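Local coordinates for protein endo-1,4-beta-xylanase C (Paenibacillus barcinonensis, PDB 4XUO) that cleaves internal beta-1,4-xylosidic linkages of xylan as a multidomain enzyme, of which this chain is the N-terminal CBM22-1 xylan-binding domain, at residues K43-T48 and A145-E150; S75-L80 and W118-G123. All coordinates share one frame; numbering follows the deposited sequence.

Contact 1: K43-T48 and A145-E150; sequences KQSLQT and AYLLDE. With CA (calcium ion), chain C.
A calcium ion joins Q44 to D149 where two antiparallel strands of the CBM22 beta-sandwich meet. The backbone O of Q44 binds the metal at 2.4 Å, and the carboxylate of D149 takes it with both oxygens, OD1 at 2.5 Å and OD2 at 2.6 Å. With CG anti to the backbone N (chi1 -156°), the D149 carboxylate is carried toward the ion, and Y40 N also bonds to OD2. S15, E17 and Q41 complete the protein ligands, and a metal-bound water donates to E150 OE2. Beyond the site, L46 pairs with L148 and T48 with Y146, each pair closed by two backbone hydrogen bonds. Between them Q47 and L147 form a non-hydrogen-bonded pair whose side chains run alongside each other, L147 CD2 lying 3.5 Å from Q47 CB. The same methyl meets S45 OG, itself hydrogen-bonded to Q38 O. On the other face L46, T48, Y146 and L148 are buried, three of them against P58 of strand 57-61; Y146 OH is hydrogen-bonded to L137 O. A water held within that face donates to L46 O and to Y146 O, and accepts from T48 OG1 at 2.8 Å.

Contact 2: S75-L80 and W118-G123; sequences SGYVKL and WVKLQG
K79 lays its extended chain across one face of the W118 indole, the two side chains crossing at about a right angle. K79 CB sits over the six-membered ring of W118, 3.6 Å from its centroid, and K79 CD continues to 3.6 Å from W118 NE1. W118 chi1 of -66° puts CG anti to the carbonyl carbon, turning the indole back over the neighbouring strand, where Y77 O lies at its edge, 3.6 Å from W118 CZ3. On the same side of the sheet K120 CG stands over a face of the Y77 ring, 4.2 Å from its centroid, and K120 CD reaches Y77 OH at 3.4 Å. The opposite side is aliphatic: V78 CG2 meets L121 CG at 3.8 Å. Backbone bonds pair G76 with L121 and V78 with V119, making strands 71-80 and 119-125 antiparallel neighbours in one sheet of the CBM22 beta-sandwich. Farther out, Y40 stacks on Y77 and meets W118 edge-to-face, while K79 NZ is hydrogen-bonded to Q38 OE1. Without the indole, as with an alanine here, the K79 methylenes would probably lose their aromatic cover and Y40 its edge-to-face partner. Both lysines thus use their methylenes for CH-pi contacts, so the aromatic rings are packed by greasy stems whose ammonium ends extend past them.

How the contacts relate
Strand 146-157 lies between strands 45-49 and 71-80 in one antiparallel sheet, and strand 119-125 follows on the far side of 71-80. Contact 1 joins the first pair and contact 2 the last, with centres about 10 Å apart. Between them the sheet's hydrogen bonding is continuous: L147 N is probably hydrogen-bonded to K79 O and D149 N to Y77 O, each at 2.8 Å, while V78 packs on L148. Along the chain the order is 43-48, 75-80, 118-123, 145-150, so contact 1 brackets contact 2. The calcium site is thereby tied through D149 to the strand carrying Y77, and Q38 bonds to both S45 and K79, linking the two contacts within this carbohydrate-binding domain.

Contact 1: K43-T48 and A145-E150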
loop_
_atom_site.group_PDB
_atom_site.type_symbol
_atom_site.label_atom_id
_atom_site.label_comp_id
_atom_site.label_asym_id
_atom_site.label_seq_id
_atom_site.Cartn_x
_atom_site.Cartn_y
_atom_site.Cartn_z
ATOM N N LYS A 43 7.409 12.150 12.507
ATOM C CA LYS A 43 6.272 12.616 13.289
ATOM C C LYS A 43 4.931 12.186 12.727
ATOM O O LYS A 43 3.926 12.238 13.433
ATOM C CB LYS A 43 6.286 14.155 13.395
ATOM C CG LYS A 43 7.647 14.761 13.755
ATOM C CD LYS A 43 7.554 16.256 14.059
ATOM C CE LYS A 43 7.404 17.093 12.796
ATOM N NZ LYS A 43 7.224 18.540 13.095
ATOM N N GLN A 44 4.906 11.758 11.464
ATOM C CA GLN A 44 3.639 11.592 10.752
ATOM C C GLN A 44 3.515 10.271 10.016
ATOM O O GLN A 44 4.515 9.668 9.648
ATOM C CB GLN A 44 3.461 12.739 9.759
ATOM C CG GLN A 44 3.279 14.081 10.449
ATOM C CD GLN A 44 2.939 15.190 9.477
ATOM O OE1 GLN A 44 3.603 15.371 8.460
ATOM N NE2 GLN A 44 1.881 15.917 9.771
ATOM N N SER A 45 2.271 9.852 9.803
ATOM C CA SER A 45 1.971 8.649 9.020
ATOM C C SER A 45 0.675 8.854 8.256
ATOM O O SER A 45 -0.004 9.866 8.460
ATOM C CB SER A 45 1.887 7.406 9.933
ATOM O OG SER A 45 0.796 7.489 10.855
ATOM N N LEU A 46 0.336 7.895 7.383
ATOM C CA LEU A 46 -0.890 7.972 6.572
ATOM C C LEU A 46 -2.022 7.190 7.229
ATOM O O LEU A 46 -1.873 5.988 7.491
ATOM C CB LEU A 46 -0.660 7.367 5.182
ATOM C CG LEU A 46 -1.846 7.544 4.212
ATOM C CD1 LEU A 46 -1.945 8.980 3.703
ATOM C CD2 LEU A 46 -1.714 6.580 3.042
ATOM N N GLN A 47 -3.146 7.854 7.494
ATOM C CA GLN A 47 -4.241 7.224 8.235
ATOM C C GLN A 47 -5.449 6.969 7.347
ATOM O O GLN A 47 -5.884 7.859 6.594
ATOM C CB GLN A 47 -4.648 8.123 9.420
ATOM C CG GLN A 47 -5.930 7.715 10.126
ATOM C CD GLN A 47 -6.230 8.602 11.316
ATOM O OE1 GLN A 47 -6.411 9.817 11.175
ATOM N NE2 GLN A 47 -6.249 8.010 12.492
ATOM N N THR A 48 -6.042 5.792 7.491
ATOM C CA THR A 48 -7.261 5.467 6.791
ATOM C C THR A 48 -8.379 5.131 7.782
ATOM O O THR A 48 -8.227 4.224 8.598
ATOM C CB THR A 48 -7.054 4.279 5.826
ATOM O OG1 THR A 48 -6.051 4.608 4.838
ATOM C CG2 THR A 48 -8.336 3.964 5.123
ATOM N N ALA A 145 -9.640 0.309 10.882
ATOM C CA ALA A 145 -8.926 1.526 10.532
ATOM C C ALA A 145 -7.468 1.314 10.864
ATOM O O ALA A 145 -7.125 0.598 11.817
ATOM C CB ALA A 145 -9.479 2.728 11.282
ATOM N N TYR A 146 -6.589 1.910 10.053
ATOM C CA TYR A 146 -5.191 1.603 10.136
ATOM C C TYR A 146 -4.301 2.654 9.520
ATOM O O TYR A 146 -4.761 3.501 8.736
ATOM C CB TYR A 146 -4.886 0.218 9.521
ATOM C CG TYR A 146 -5.556 -0.092 8.184
ATOM C CD1 TYR A 146 -5.003 0.337 6.972
ATOM C CD2 TYR A 146 -6.749 -0.817 8.138
ATOM C CE1 TYR A 146 -5.607 0.035 5.765
ATOM C CE2 TYR A 146 -7.366 -1.134 6.930
ATOM C CZ TYR A 146 -6.812 -0.693 5.745
ATOM O OH TYR A 146 -7.448 -0.981 4.547
ATOM N N LEU A 147 -3.034 2.579 9.919
ATOM C CA LEU A 147 -1.985 3.515 9.552
ATOM C C LEU A 147 -0.888 2.848 8.722
ATOM O O LEU A 147 -0.585 1.664 8.922
ATOM C CB LEU A 147 -1.305 4.062 10.820
ATOM C CG LEU A 147 -2.237 4.720 11.820
ATOM C CD1 LEU A 147 -1.654 4.687 13.215
ATOM C CD2 LEU A 147 -2.557 6.140 11.416
ATOM N N LEU A 148 -0.250 3.647 7.853
ATOM C CA LEU A 148 0.883 3.232 7.031
ATOM C C LEU A 148 2.015 4.238 7.127
ATOM O O LEU A 148 1.784 5.463 7.012
ATOM C CB LEU A 148 0.451 3.101 5.551
ATOM C CG LEU A 148 1.535 2.818 4.516
ATOM C CD1 LEU A 148 2.131 1.431 4.706
ATOM C CD2 LEU A 148 1.045 2.983 3.083
ATOM N N ASP A 149 3.241 3.757 7.265
ATOM C CA ASP A 149 4.417 4.671 7.268
ATOM C C ASP A 149 5.637 4.017 6.610
ATOM O O ASP A 149 5.684 2.800 6.431
ATOM C CB ASP A 149 4.750 5.092 8.716
ATOM C CG ASP A 149 5.516 6.421 8.799
ATOM O OD1 ASP A 149 5.716 7.115 7.736
ATOM O OD2 ASP A 149 5.899 6.782 9.936
ATOM N N GLU A 150 6.630 4.829 6.246
ATOM C CA GLU A 150 7.883 4.343 5.655
ATOM C C GLU A 150 7.589 3.376 4.519
ATOM O O GLU A 150 8.069 2.257 4.490
ATOM C CB GLU A 150 8.822 3.727 6.712
ATOM C CG GLU A 150 9.489 4.772 7.583
ATOM C CD GLU A 150 10.456 5.664 6.826
ATOM O OE1 GLU A 150 11.630 5.258 6.645
ATOM O OE2 GLU A 150 10.047 6.778 6.415
HETATM CA CA CA C . 6.703 9.032 8.921
HETATM O O HOH W 1 -3.606 3.993 6.088
HETATM O O HOH W 2 8.841 8.485 8.172
#

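Contact 2: S75-L80 and W118-G123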
loop_
_atom_site.group_PDB
_atom_site.type_symbol
_atom_site.label_atom_id
_atom_site.label_comp_id
_atom_site.label_asym_id
_atom_site.label_seq_id
_atom_site.Cartn_x
_atom_site.Cartn_y
_atom_site.Cartn_z
ATOM N N SER A 75 7.263 -2.436 0.272
ATOM C CA SER A 75 7.308 -2.571 1.728
ATOM C C SER A 75 6.780 -1.361 2.474
ATOM O O SER A 75 6.726 -0.227 1.959
ATOM C CB SER A 75 8.732 -2.825 2.188
ATOM O OG SER A 75 9.552 -1.723 1.813
ATOM N N GLY A 76 6.401 -1.600 3.723
ATOM C CA GLY A 76 5.877 -0.537 4.574
ATOM C C GLY A 76 5.542 -1.068 5.954
ATOM O O GLY A 76 5.522 -2.291 6.183
ATOM N N TYR A 77 5.350 -0.140 6.885
ATOM C CA TYR A 77 5.002 -0.459 8.270
ATOM C C TYR A 77 3.587 -0.003 8.576
ATOM O O TYR A 77 3.154 1.087 8.160
ATOM C CB TYR A 77 5.989 0.182 9.221
ATOM C CG TYR A 77 7.358 -0.403 9.089
ATOM C CD1 TYR A 77 8.191 -0.035 8.027
ATOM C CD2 TYR A 77 7.829 -1.326 9.994
ATOM C CE1 TYR A 77 9.462 -0.576 7.909
ATOM C CE2 TYR A 77 9.097 -1.863 9.869
ATOM C CZ TYR A 77 9.898 -1.482 8.822
ATOM O OH TYR A 77 11.160 -2.019 8.692
ATOM N N VAL A 78 2.838 -0.867 9.256
ATOM C CA VAL A 78 1.426 -0.644 9.491
ATOM C C VAL A 78 1.098 -0.903 10.963
ATOM O O VAL A 78 1.813 -1.656 11.633
ATOM C CB VAL A 78 0.517 -1.538 8.602
ATOM C CG1 VAL A 78 0.713 -1.232 7.113
ATOM C CG2 VAL A 78 0.781 -3.013 8.817
ATOM N N LYS A 79 -0.014 -0.320 11.402
ATOM C CA LYS A 79 -0.492 -0.374 12.802
ATOM C C LYS A 79 -1.961 -0.021 12.786
ATOM O O LYS A 79 -2.404 0.800 11.977
ATOM C CB LYS A 79 0.289 0.611 13.690
ATOM C CG LYS A 79 -0.065 0.513 15.177
ATOM C CD LYS A 79 0.795 1.462 16.010
ATOM C CE LYS A 79 0.425 1.420 17.493
ATOM N NZ LYS A 79 1.091 2.483 18.309
ATOM N N LEU A 80 -2.762 -0.652 13.644
ATOM C CA LEU A 80 -4.190 -0.305 13.663
ATOM C C LEU A 80 -4.421 0.985 14.472
ATOM O O LEU A 80 -3.636 1.336 15.350
ATOM C CB LEU A 80 -5.028 -1.444 14.232
ATOM C CG LEU A 80 -5.003 -2.817 13.552
ATOM C CD1 LEU A 80 -6.090 -3.719 14.125
ATOM C CD2 LEU A 80 -5.195 -2.776 12.042
ATOM N N TRP A 118 3.808 -1.536 15.518
ATOM C CA TRP A 118 3.965 -1.488 14.068
ATOM C C TRP A 118 4.462 -2.822 13.518
ATOM O O TRP A 118 5.292 -3.492 14.153
ATOM C CB TRP A 118 4.928 -0.367 13.669
ATOM C CG TRP A 118 4.403 0.987 13.984
ATOM C CD1 TRP A 118 4.567 1.685 15.160
ATOM C CD2 TRP A 118 3.643 1.828 13.121
ATOM N NE1 TRP A 118 3.930 2.898 15.078
ATOM C CE2 TRP A 118 3.355 3.015 13.837
ATOM C CE3 TRP A 118 3.180 1.699 11.808
ATOM C CZ2 TRP A 118 2.613 4.054 13.288
ATOM C CZ3 TRP A 118 2.454 2.746 11.248
ATOM C CH2 TRP A 118 2.174 3.908 11.990
ATOM N N VAL A 119 3.973 -3.207 12.333
ATOM C CA VAL A 119 4.297 -4.498 11.707
ATOM C C VAL A 119 4.819 -4.277 10.283
ATOM O O VAL A 119 4.229 -3.482 9.512
ATOM C CB VAL A 119 3.051 -5.398 11.668
ATOM C CG1 VAL A 119 3.297 -6.695 10.882
ATOM C CG2 VAL A 119 2.611 -5.726 13.088
ATOM N N LYS A 120 5.925 -4.932 9.943
ATOM C CA LYS A 120 6.463 -4.822 8.601
ATOM C C LYS A 120 5.707 -5.688 7.592
ATOM O O LYS A 120 5.555 -6.891 7.787
ATOM C CB LYS A 120 7.925 -5.236 8.541
ATOM C CG LYS A 120 8.557 -4.758 7.249
ATOM C CD LYS A 120 10.054 -4.910 7.183
ATOM C CE LYS A 120 10.547 -4.269 5.882
ATOM N NZ LYS A 120 12.000 -4.479 5.642
ATOM N N LEU A 121 5.250 -5.059 6.503
ATOM C CA LEU A 121 4.709 -5.754 5.340
ATOM C C LEU A 121 5.679 -5.612 4.183
ATOM O O LEU A 121 6.276 -4.543 3.994
ATOM C CB LEU A 121 3.368 -5.145 4.937
ATOM C CG LEU A 121 2.224 -5.072 5.945
ATOM C CD1 LEU A 121 0.979 -4.689 5.170
ATOM C CD2 LEU A 121 1.977 -6.364 6.664
ATOM N N GLN A 122 5.860 -6.684 3.423
ATOM C CA GLN A 122 6.791 -6.691 2.300
ATOM C C GLN A 122 6.495 -7.852 1.359
ATOM O O GLN A 122 6.193 -8.971 1.796
ATOM C CB GLN A 122 8.239 -6.744 2.790
ATOM C CG GLN A 122 9.256 -6.617 1.673
ATOM C CD GLN A 122 10.687 -6.394 2.170
ATOM O OE1 GLN A 122 11.148 -6.999 3.155
ATOM N NE2 GLN A 122 11.402 -5.559 1.477
ATOM N N GLY A 123 6.574 -7.580 0.060
ATOM C CA GLY A 123 6.509 -8.618 -0.929
ATOM C C GLY A 123 7.041 -8.110 -2.274
ATOM O O GLY A 123 7.032 -6.889 -2.521
#